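Local coordinates for TraM protein (Plasmid R64, PDB 3WZ3), which is probably an inner-membrane component of the plasmid's type IVB secretion (conjugative transfer) machinery, represented here by its periplasmic domain, at residues P38-E43 and M130-M135; T69-A74 and P95-L100; F89-Y94 and E115-R120. One frame throughout, in Å; residues are numbered along the deposited sequence.

Interaction 1: residues P38-E43 and M130-M135; sequences PRFSDE and MEIRQM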
loop_
_atom_site.group_PDB
_atom_site.type_symbol
_atom_site.label_atom_id
_atom_site.label_comp_id
_atom_site.label_asym_id
_atom_site.label_seq_id
_atom_site.Cartn_x
_atom_site.Cartn_y
_atom_site.Cartn_z
ATOM N N PRO A 38 4.023 -9.517 4.439
ATOM C CA PRO A 38 3.053 -9.988 5.442
ATOM C C PRO A 38 1.779 -9.149 5.509
ATOM O O PRO A 38 0.752 -9.617 6.050
ATOM C CB PRO A 38 3.814 -9.855 6.763
ATOM C CG PRO A 38 5.267 -9.985 6.365
ATOM C CD PRO A 38 5.359 -9.286 5.026
ATOM N N ARG A 39 1.812 -7.933 4.978
ATOM C CA ARG A 39 0.635 -7.053 5.044
ATOM C C ARG A 39 -0.359 -7.354 3.927
ATOM O O ARG A 39 -1.445 -6.766 3.891
ATOM C CB ARG A 39 1.045 -5.577 4.968
ATOM C CG ARG A 39 1.954 -5.136 6.096
ATOM C CD ARG A 39 1.188 -5.120 7.397
ATOM N NE ARG A 39 1.983 -4.687 8.545
ATOM C CZ ARG A 39 2.210 -5.437 9.619
ATOM N NH1 ARG A 39 2.947 -4.955 10.616
ATOM N NH2 ARG A 39 1.703 -6.668 9.700
ATOM N N PHE A 40 -0.015 -8.269 3.022
ATOM C CA PHE A 40 -0.813 -8.509 1.806
ATOM C C PHE A 40 -1.106 -9.987 1.608
ATOM O O PHE A 40 -0.286 -10.822 2.002
ATOM C CB PHE A 40 -0.021 -8.073 0.558
ATOM C CG PHE A 40 0.155 -6.582 0.394
ATOM C CD1 PHE A 40 1.179 -5.900 1.031
ATOM C CD2 PHE A 40 -0.706 -5.875 -0.444
ATOM C CE1 PHE A 40 1.333 -4.541 0.830
ATOM C CE2 PHE A 40 -0.553 -4.522 -0.648
ATOM C CZ PHE A 40 0.450 -3.850 -0.010
ATOM N N SER A 41 -2.237 -10.325 0.981
ATOM C CA SER A 41 -2.324 -11.626 0.333
ATOM C C SER A 41 -1.500 -11.535 -0.955
ATOM O O SER A 41 -1.161 -10.442 -1.413
ATOM C CB SER A 41 -3.772 -11.960 -0.036
ATOM O OG SER A 41 -4.229 -11.112 -1.085
ATOM N N ASP A 42 -1.229 -12.667 -1.596
ATOM C CA ASP A 42 -0.422 -12.594 -2.809
ATOM C C ASP A 42 -1.155 -11.865 -3.945
ATOM O O ASP A 42 -0.531 -11.153 -4.735
ATOM C CB ASP A 42 0.072 -13.992 -3.211
ATOM C CG ASP A 42 1.169 -14.510 -2.278
ATOM O OD1 ASP A 42 1.652 -13.740 -1.419
ATOM O OD2 ASP A 42 1.557 -15.691 -2.387
ATOM N N GLU A 43 -2.480 -12.010 -4.026
ATOM C CA GLU A 43 -3.245 -11.207 -4.986
ATOM C C GLU A 43 -3.198 -9.714 -4.653
ATOM O O GLU A 43 -3.138 -8.863 -5.555
ATOM C CB GLU A 43 -4.699 -11.655 -5.058
ATOM C CG GLU A 43 -5.433 -11.027 -6.227
ATOM C CD GLU A 43 -5.022 -11.628 -7.567
ATOM O OE1 GLU A 43 -4.418 -12.717 -7.557
ATOM O OE2 GLU A 43 -5.314 -11.022 -8.629
HETATM N N MSE A 130 -4.983 -9.529 9.846
HETATM C CA MSE A 130 -5.455 -8.829 8.654
HETATM C C MSE A 130 -4.449 -8.919 7.522
HETATM O O MSE A 130 -3.244 -9.086 7.757
HETATM C CB MSE A 130 -5.665 -7.350 8.979
HETATM C CG MSE A 130 -6.879 -7.106 9.870
HETATM SE SE MSE A 130 -7.164 -5.208 10.309
HETATM C CE MSE A 130 -5.796 -5.026 11.671
ATOM N N GLU A 131 -4.939 -8.743 6.300
ATOM C CA GLU A 131 -4.060 -8.571 5.144
ATOM C C GLU A 131 -4.819 -7.861 4.038
ATOM O O GLU A 131 -6.050 -7.964 3.933
ATOM C CB GLU A 131 -3.525 -9.924 4.653
ATOM C CG GLU A 131 -4.557 -10.765 3.976
ATOM C CD GLU A 131 -4.116 -12.196 3.720
ATOM O OE1 GLU A 131 -2.943 -12.538 4.016
ATOM O OE2 GLU A 131 -4.944 -12.989 3.214
ATOM N N ILE A 132 -4.091 -7.133 3.205
ATOM C CA ILE A 132 -4.680 -6.461 2.062
ATOM C C ILE A 132 -4.856 -7.445 0.915
ATOM O O ILE A 132 -3.874 -7.995 0.396
ATOM C CB ILE A 132 -3.757 -5.316 1.614
ATOM C CG1 ILE A 132 -3.679 -4.255 2.721
ATOM C CG2 ILE A 132 -4.249 -4.739 0.290
ATOM C CD1 ILE A 132 -2.583 -3.198 2.498
ATOM N N ARG A 133 -6.099 -7.661 0.496
ATOM C CA ARG A 133 -6.358 -8.593 -0.602
ATOM C C ARG A 133 -6.519 -7.934 -1.953
ATOM O O ARG A 133 -6.493 -8.622 -2.978
ATOM C CB ARG A 133 -7.577 -9.468 -0.327
ATOM C CG ARG A 133 -8.838 -8.670 -0.146
ATOM C CD ARG A 133 -10.082 -9.570 -0.126
ATOM N NE ARG A 133 -10.460 -10.017 -1.453
ATOM C CZ ARG A 133 -10.481 -11.292 -1.831
ATOM N NH1 ARG A 133 -10.145 -12.249 -0.971
ATOM N NH2 ARG A 133 -10.830 -11.609 -3.073
ATOM N N GLN A 134 -6.658 -6.610 -1.968
ATOM C CA GLN A 134 -6.758 -5.862 -3.221
ATOM C C GLN A 134 -6.270 -4.448 -3.022
ATOM O O GLN A 134 -6.600 -3.823 -2.021
ATOM C CB GLN A 134 -8.197 -5.838 -3.751
ATOM C CG GLN A 134 -8.276 -5.283 -5.183
ATOM C CD GLN A 134 -9.633 -5.455 -5.810
ATOM O OE1 GLN A 134 -9.760 -6.004 -6.907
ATOM N NE2 GLN A 134 -10.652 -4.973 -5.138
HETATM N N MSE A 135 -5.468 -3.966 -3.972
HETATM C CA MSE A 135 -4.942 -2.597 -3.974
HETATM C C MSE A 135 -5.113 -2.037 -5.372
HETATM O O MSE A 135 -4.678 -2.660 -6.354
HETATM C CB MSE A 135 -3.460 -2.560 -3.607
HETATM C CG MSE A 135 -2.869 -1.175 -3.713
HETATM SE SE MSE A 135 -1.034 -1.058 -2.990
HETATM C CE MSE A 135 -1.403 -0.727 -1.117
HETATM O O HOH W 1 -0.127 -8.616 8.505
HETATM O O HOH W 2 -4.591 -6.174 -5.790
#

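Interaction 2: residues T69-A74 and P95-L100; sequences TATTGA and PVRMRL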
loop_
_atom_site.group_PDB
_atom_site.type_symbol
_atom_site.label_atom_id
_atom_site.label_comp_id
_atom_site.label_asym_id
_atom_site.label_seq_id
_atom_site.Cartn_x
_atom_site.Cartn_y
_atom_site.Cartn_z
ATOM N N THR A 69 9.266 9.029 -1.995
ATOM C CA THR A 69 8.663 9.546 -0.780
ATOM C C THR A 69 7.162 9.641 -0.998
ATOM O O THR A 69 6.709 9.853 -2.114
ATOM C CB THR A 69 9.243 10.924 -0.423
ATOM O OG1 THR A 69 8.853 11.873 -1.416
ATOM C CG2 THR A 69 10.776 10.845 -0.385
ATOM N N ALA A 70 6.392 9.460 0.064
ATOM C CA ALA A 70 4.941 9.549 -0.066
ATOM C C ALA A 70 4.284 9.946 1.228
ATOM O O ALA A 70 4.752 9.580 2.315
ATOM C CB ALA A 70 4.360 8.204 -0.527
ATOM N N THR A 71 3.164 10.647 1.084
ATOM C CA THR A 71 2.346 11.031 2.223
ATOM C C THR A 71 0.926 10.546 1.976
ATOM O O THR A 71 0.360 10.796 0.917
ATOM C CB THR A 71 2.336 12.550 2.422
ATOM O OG1 THR A 71 3.667 13.009 2.709
ATOM C CG2 THR A 71 1.429 12.913 3.598
ATOM N N THR A 72 0.365 9.856 2.966
ATOM C CA THR A 72 -0.999 9.337 2.884
ATOM C C THR A 72 -1.911 10.259 3.669
ATOM O O THR A 72 -1.630 10.583 4.833
ATOM C CB THR A 72 -1.067 7.900 3.437
ATOM O OG1 THR A 72 -0.166 7.076 2.692
ATOM C CG2 THR A 72 -2.468 7.340 3.314
ATOM N N GLY A 73 -2.995 10.695 3.028
ATOM C CA GLY A 73 -3.946 11.582 3.676
ATOM C C GLY A 73 -4.974 10.824 4.474
ATOM O O GLY A 73 -4.930 9.602 4.619
ATOM N N ALA A 74 -5.933 11.565 5.006
ATOM C CA ALA A 74 -6.990 10.931 5.769
ATOM C C ALA A 74 -7.881 10.093 4.856
ATOM O O ALA A 74 -8.386 10.564 3.851
ATOM C CB ALA A 74 -7.807 11.977 6.506
ATOM N N PRO A 95 -6.247 9.220 0.001
ATOM C CA PRO A 95 -5.399 10.046 -0.877
ATOM C C PRO A 95 -3.928 9.707 -0.620
ATOM O O PRO A 95 -3.562 9.509 0.541
ATOM C CB PRO A 95 -5.686 11.485 -0.408
ATOM C CG PRO A 95 -6.820 11.404 0.574
ATOM C CD PRO A 95 -6.881 10.001 1.076
ATOM N N VAL A 96 -3.123 9.627 -1.684
ATOM C CA VAL A 96 -1.693 9.421 -1.542
ATOM C C VAL A 96 -0.988 10.345 -2.526
ATOM O O VAL A 96 -1.331 10.372 -3.707
ATOM C CB VAL A 96 -1.303 7.967 -1.863
ATOM C CG1 VAL A 96 0.215 7.792 -1.774
ATOM C CG2 VAL A 96 -2.027 7.018 -0.926
ATOM N N ARG A 97 -0.025 11.116 -2.037
ATOM C CA ARG A 97 0.819 11.884 -2.942
ATOM C C ARG A 97 2.225 11.321 -2.818
ATOM O O ARG A 97 2.670 11.006 -1.726
ATOM C CB ARG A 97 0.770 13.386 -2.622
ATOM C CG ARG A 97 1.123 13.759 -1.213
ATOM C CD ARG A 97 0.832 15.255 -0.967
ATOM N NE ARG A 97 1.139 15.677 0.399
ATOM C CZ ARG A 97 2.343 16.064 0.812
ATOM N NH1 ARG A 97 3.365 16.085 -0.034
ATOM N NH2 ARG A 97 2.529 16.431 2.073
HETATM N N MSE A 98 2.902 11.155 -3.942
HETATM C CA MSE A 98 4.250 10.585 -3.907
HETATM C C MSE A 98 5.181 11.263 -4.887
HETATM O O MSE A 98 4.749 11.871 -5.864
HETATM C CB MSE A 98 4.211 9.068 -4.139
HETATM C CG MSE A 98 3.801 8.637 -5.524
HETATM SE SE MSE A 98 3.722 6.673 -5.736
HETATM C CE MSE A 98 2.124 6.338 -4.699
ATOM N N ARG A 99 6.471 11.156 -4.618
ATOM C CA ARG A 99 7.446 11.875 -5.426
ATOM C C ARG A 99 8.779 11.155 -5.441
ATOM O O ARG A 99 9.259 10.727 -4.398
ATOM C CB ARG A 99 7.639 13.296 -4.881
ATOM C CG ARG A 99 8.450 14.171 -5.830
ATOM C CD ARG A 99 8.567 15.582 -5.311
ATOM N NE ARG A 99 8.957 16.485 -6.389
ATOM C CZ ARG A 99 8.911 17.808 -6.309
ATOM N NH1 ARG A 99 8.480 18.392 -5.199
ATOM N NH2 ARG A 99 9.291 18.543 -7.345
ATOM N N LEU A 100 9.371 11.032 -6.624
ATOM C CA LEU A 100 10.733 10.519 -6.751
ATOM C C LEU A 100 11.714 11.662 -6.523
ATOM O O LEU A 100 11.612 12.700 -7.176
ATOM C CB LEU A 100 10.920 9.864 -8.124
ATOM C CG LEU A 100 10.185 8.532 -8.276
ATOM C CD1 LEU A 100 9.952 8.166 -9.753
ATOM C CD2 LEU A 100 10.952 7.440 -7.537
#

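Interaction 3: residues F89-Y94 and E115-R120; sequences FWTFQY and EITIQR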
loop_
_atom_site.group_PDB
_atom_site.type_symbol
_atom_site.label_atom_id
_atom_site.label_comp_id
_atom_site.label_asym_id
_atom_site.label_seq_id
_atom_site.Cartn_x
_atom_site.Cartn_y
_atom_site.Cartn_z
ATOM N N PHE A 89 -14.431 -8.230 5.700
ATOM C CA PHE A 89 -13.535 -7.341 4.958
ATOM C C PHE A 89 -14.003 -5.901 5.102
ATOM O O PHE A 89 -15.176 -5.617 5.422
ATOM C CB PHE A 89 -13.479 -7.711 3.472
ATOM C CG PHE A 89 -14.724 -7.325 2.714
ATOM C CD1 PHE A 89 -14.838 -6.067 2.146
ATOM C CD2 PHE A 89 -15.789 -8.223 2.597
ATOM C CE1 PHE A 89 -16.006 -5.691 1.467
ATOM C CE2 PHE A 89 -16.948 -7.859 1.905
ATOM C CZ PHE A 89 -17.052 -6.596 1.351
ATOM N N TRP A 90 -13.064 -4.993 4.854
ATOM C CA TRP A 90 -13.329 -3.565 4.816
ATOM C C TRP A 90 -12.666 -3.016 3.556
ATOM O O TRP A 90 -11.536 -3.405 3.227
ATOM C CB TRP A 90 -12.689 -2.826 5.983
ATOM C CG TRP A 90 -12.990 -3.296 7.364
ATOM C CD1 TRP A 90 -13.910 -2.753 8.238
ATOM C CD2 TRP A 90 -12.322 -4.339 8.091
ATOM N NE1 TRP A 90 -13.853 -3.415 9.453
ATOM C CE2 TRP A 90 -12.891 -4.390 9.374
ATOM C CE3 TRP A 90 -11.304 -5.246 7.773
ATOM C CZ2 TRP A 90 -12.468 -5.287 10.338
ATOM C CZ3 TRP A 90 -10.894 -6.145 8.741
ATOM C CH2 TRP A 90 -11.477 -6.156 10.006
ATOM N N THR A 91 -13.344 -2.117 2.852
ATOM C CA THR A 91 -12.749 -1.410 1.715
ATOM C C THR A 91 -12.611 0.067 2.060
ATOM O O THR A 91 -13.598 0.730 2.403
ATOM C CB THR A 91 -13.613 -1.587 0.464
ATOM O OG1 THR A 91 -13.681 -2.976 0.112
ATOM C CG2 THR A 91 -13.052 -0.771 -0.716
ATOM N N PHE A 92 -11.388 0.583 1.951
ATOM C CA PHE A 92 -11.061 1.966 2.263
ATOM C C PHE A 92 -10.513 2.668 1.040
ATOM O O PHE A 92 -9.940 2.042 0.153
ATOM C CB PHE A 92 -9.967 2.047 3.349
ATOM C CG PHE A 92 -10.388 1.507 4.695
ATOM C CD1 PHE A 92 -11.109 2.288 5.583
ATOM C CD2 PHE A 92 -10.056 0.224 5.064
ATOM C CE1 PHE A 92 -11.493 1.779 6.827
ATOM C CE2 PHE A 92 -10.430 -0.282 6.287
ATOM C CZ PHE A 92 -11.155 0.493 7.166
ATOM N N GLN A 93 -10.618 3.986 1.020
ATOM C CA GLN A 93 -9.890 4.795 0.048
ATOM C C GLN A 93 -9.083 5.860 0.762
ATOM O O GLN A 93 -9.561 6.467 1.720
ATOM C CB GLN A 93 -10.848 5.426 -0.972
ATOM C CG GLN A 93 -11.310 4.434 -2.057
ATOM C CD GLN A 93 -12.253 5.049 -3.053
ATOM O OE1 GLN A 93 -12.575 6.231 -2.955
ATOM N NE2 GLN A 93 -12.735 4.248 -3.996
ATOM N N TYR A 94 -7.845 6.066 0.311
ATOM C CA TYR A 94 -6.943 7.054 0.901
ATOM C C TYR A 94 -6.301 7.901 -0.186
ATOM O O TYR A 94 -5.799 7.357 -1.155
ATOM C CB TYR A 94 -5.772 6.358 1.619
ATOM C CG TYR A 94 -6.098 5.304 2.647
ATOM C CD1 TYR A 94 -6.377 4.009 2.251
ATOM C CD2 TYR A 94 -6.022 5.578 4.020
ATOM C CE1 TYR A 94 -6.622 3.006 3.180
ATOM C CE2 TYR A 94 -6.251 4.578 4.956
ATOM C CZ TYR A 94 -6.557 3.308 4.522
ATOM O OH TYR A 94 -6.791 2.302 5.441
ATOM N N GLU A 115 -7.403 2.614 -3.383
ATOM C CA GLU A 115 -8.435 1.773 -2.774
ATOM C C GLU A 115 -7.779 0.495 -2.281
ATOM O O GLU A 115 -7.029 -0.148 -3.023
ATOM C CB GLU A 115 -9.549 1.463 -3.765
ATOM C CG GLU A 115 -10.654 0.620 -3.149
ATOM C CD GLU A 115 -11.714 0.303 -4.142
ATOM O OE1 GLU A 115 -12.074 -0.890 -4.282
ATOM O OE2 GLU A 115 -12.178 1.246 -4.821
ATOM N N ILE A 116 -8.057 0.145 -1.035
ATOM C CA ILE A 116 -7.468 -0.983 -0.343
ATOM C C ILE A 116 -8.603 -1.815 0.247
ATOM O O ILE A 116 -9.436 -1.272 0.978
ATOM C CB ILE A 116 -6.603 -0.446 0.837
ATOM C CG1 ILE A 116 -5.511 0.487 0.304
ATOM C CG2 ILE A 116 -6.015 -1.587 1.655
ATOM C CD1 ILE A 116 -4.584 -0.216 -0.568
ATOM N N THR A 117 -8.675 -3.102 -0.072
ATOM C CA THR A 117 -9.584 -3.995 0.632
ATOM C C THR A 117 -8.772 -4.889 1.561
ATOM O O THR A 117 -7.838 -5.584 1.119
ATOM C CB THR A 117 -10.454 -4.842 -0.287
ATOM O OG1 THR A 117 -11.339 -3.989 -1.030
ATOM C CG2 THR A 117 -11.328 -5.773 0.544
ATOM N N ILE A 118 -9.114 -4.832 2.839
ATOM C CA ILE A 118 -8.449 -5.581 3.895
ATOM C C ILE A 118 -9.384 -6.692 4.323
ATOM O O ILE A 118 -10.580 -6.449 4.547
ATOM C CB ILE A 118 -8.153 -4.672 5.088
ATOM C CG1 ILE A 118 -7.143 -3.607 4.679
ATOM C CG2 ILE A 118 -7.613 -5.493 6.273
ATOM C CD1 ILE A 118 -7.006 -2.467 5.667
ATOM N N GLN A 119 -8.879 -7.915 4.410
ATOM C CA GLN A 119 -9.684 -9.024 4.917
ATOM C C GLN A 119 -9.095 -9.577 6.207
ATOM O O GLN A 119 -7.900 -9.475 6.451
ATOM C CB GLN A 119 -9.803 -10.150 3.880
ATOM C CG GLN A 119 -8.477 -10.853 3.572
ATOM C CD GLN A 119 -8.597 -11.838 2.413
ATOM O OE1 GLN A 119 -9.663 -11.989 1.813
ATOM N NE2 GLN A 119 -7.507 -12.513 2.095
ATOM N N ARG A 120 -9.955 -10.177 7.023
ATOM C CA ARG A 120 -9.519 -10.865 8.224
ATOM C C ARG A 120 -8.725 -12.123 7.869
ATOM O O ARG A 120 -8.977 -12.764 6.845
ATOM C CB ARG A 120 -10.738 -11.267 9.062
ATOM C CG ARG A 120 -11.373 -10.130 9.863
ATOM C CD ARG A 120 -10.414 -9.489 10.898
ATOM N NE ARG A 120 -9.602 -10.530 11.553
ATOM C CZ ARG A 120 -10.043 -11.336 12.508
ATOM N NH1 ARG A 120 -11.272 -11.202 13.009
ATOM N NH2 ARG A 120 -9.229 -12.274 12.977
#

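Interaction 1: residues P38-E43 and M130-M135
Phe-40 and Ile-132 form a single beta bridge, in which Ile-132 N donates to Arg-39 O (2.8 Å, 171° at the hydrogen) and Ser-41 N reaches Ile-132 O (2.9 Å) from above its carbonyl plane. The bridge ties the turn ahead of helix 42-54 to the outer strand 130-139 of the sheet, in a domain that probably has an NTF2-like fold. Phe-40 has CG anti to its carbonyl carbon (chi1 -71°), which lays its ring alongside Ile-132. There CD2 meets Ile-132 CB at 3.7 Å, and Ile-132 CD1 makes a CH-pi contact over one ring face, displaced toward the rim. The ring edge is met by selenomethionine Met-135, whose CE lies 3.8 Å from Phe-40 CZ, while its SE stands 5.4 Å from the ring centroid, a Met-aromatic contact. Ile-132 and Met-135 also pack on helix 7-22, a buried setting that suits apolar groups. Ser-41 is small and polar, as befits an N-cap: OG accepts from Gly-44 N and lies 3.3 Å from Arg-133 CA. Glu-131 runs beside it, its carboxylate held by Lys-126 and Gln-119. At the other end a water accepts a hydrogen bond from Arg-39 NH2 in the guanidinium plane (2.9 Å) and donates to Pro-38 O and Met-130 O.

Interaction 2: residues T69-A74 and P95-L100
This is a surface contact between antiparallel neighbours, where Thr-69 to Thr-72 pair with Arg-99 to Val-96 at one side of the sheet. Thr-69 and Arg-99 form a hydrogen-bonded pair, as do Thr-71 and Arg-97, each joined by two backbone bonds; Thr-71 N to Arg-97 O is 2.9 Å. Between them Ala-70 faces Met-98 in a non-hydrogen-bonded pair whose backbones approach closely (CA to CA 4.0 Å), and the small Ala-70 CB fits against Met-98 CB at 3.7 Å. The two strands belong to a beta hairpin, 67-82 with 88-101, and the face bearing Ala-70, Thr-72, Val-96 and Met-98 turns toward helix 7-22, with Phe-22 touching both Ala-70 and Met-98. On the other face the extended chain of Arg-97 lies beside Thr-71. Its CG starts between the backbone N and the carbonyl carbon (chi1 56°), and Thr-71 OG1 sits over one guanidinium face near the rim, 3.7 Å from NH2, while NH1 forms a salt bridge with Glu-109. Regular pairing is interrupted at Pro-95. Its O still accepts from Gly-73 N (2.8 Å), but a proline has no N-H to return the bond; its ring carbon CD lies against Ala-74 O at 3.2 Å.

Interaction 3: residues F89-Y94 and E115-R120
Phe-89 to Tyr-94 and Glu-115 to Arg-120 are paired arms of the antiparallel beta hairpin formed by strands 88-101 and 110-120. Two hydrogen-bonded pairs, Trp-90 with Ile-118 and Phe-92 with Ile-116, alternate with non-hydrogen-bonded ones; Phe-92 N to Ile-116 O (2.9 Å) is nearly straight at 173°. Alternation of the side chains gives the hairpin two different faces.

One carries Trp-90, Phe-92, Ile-116 and Ile-118, bulky apolar groups suited to burial. The indole of Trp-90 turns its benzo edge to the other strand: CE3 touches Ile-118 CG2 at 4.0 Å, and Arg-120 CD approaches CH2 at 3.6 Å, near the ring plane. Arg-120 serves here through its aliphatic part; its chain bends at chi2 and chi3, and NE donates a hydrogen bond to Gly-129 O. Ile-118 CD1 reaches Phe-92. The side chain of Tyr-94 crosses that of Ile-116 at about a right angle, CE1 lying 4.0 Å from Ile-116 CG1, and its buried OH is satisfied by Met-11 O.

The other face is more polar. Thr-91 and Thr-117 share a hydrogen bond between their OG1 atoms (2.8 Å), giving each of these buried threonines a polar partner within the sheet; their matching rotamers turn the two hydroxyls toward each other. Farther along, Gln-93 NE2 donates to Glu-115 OE2 (3.2 Å). The acceptor lies in the amide plane, but the amide meets OE2 on its anti side, 26° out of the carboxylate plane. The same oxygen forms a salt bridge with Arg-138, which would help keep the carboxylate charged. Phe-92 and Trp-90 pack on Met-11 and Ala-10 of helix 7-22, an antiparallel sheet with its apolar face against a helix, consistent with an NTF2-like fold.

In the fold
All three contacts meet on one four-stranded antiparallel sheet in the order 67-82, 88-101, 110-120, 130-139. Interactions 2 and 3 share strand 88-101 with their centres 18 Å apart, and touch where Thr-72 CG2 packs on Tyr-94 CB (3.8 Å). Interaction 1 lies closer to interaction 3, with 10 Å between centres: Arg-133 N hydrogen-bonds to Thr-117 O, Arg-133 NH1 to Gln-119 OE1 (2.8 Å), and Met-135 packs on Ile-116. Arg-133 and Gln-134 both face Thr-117, a classic beta bulge. Interactions 1 and 2 lie on opposite sides of the chain's centre, about 8 Å apart at their nearest atoms. A sulfate near Pro-38 probably comes from the crystallisation liquor.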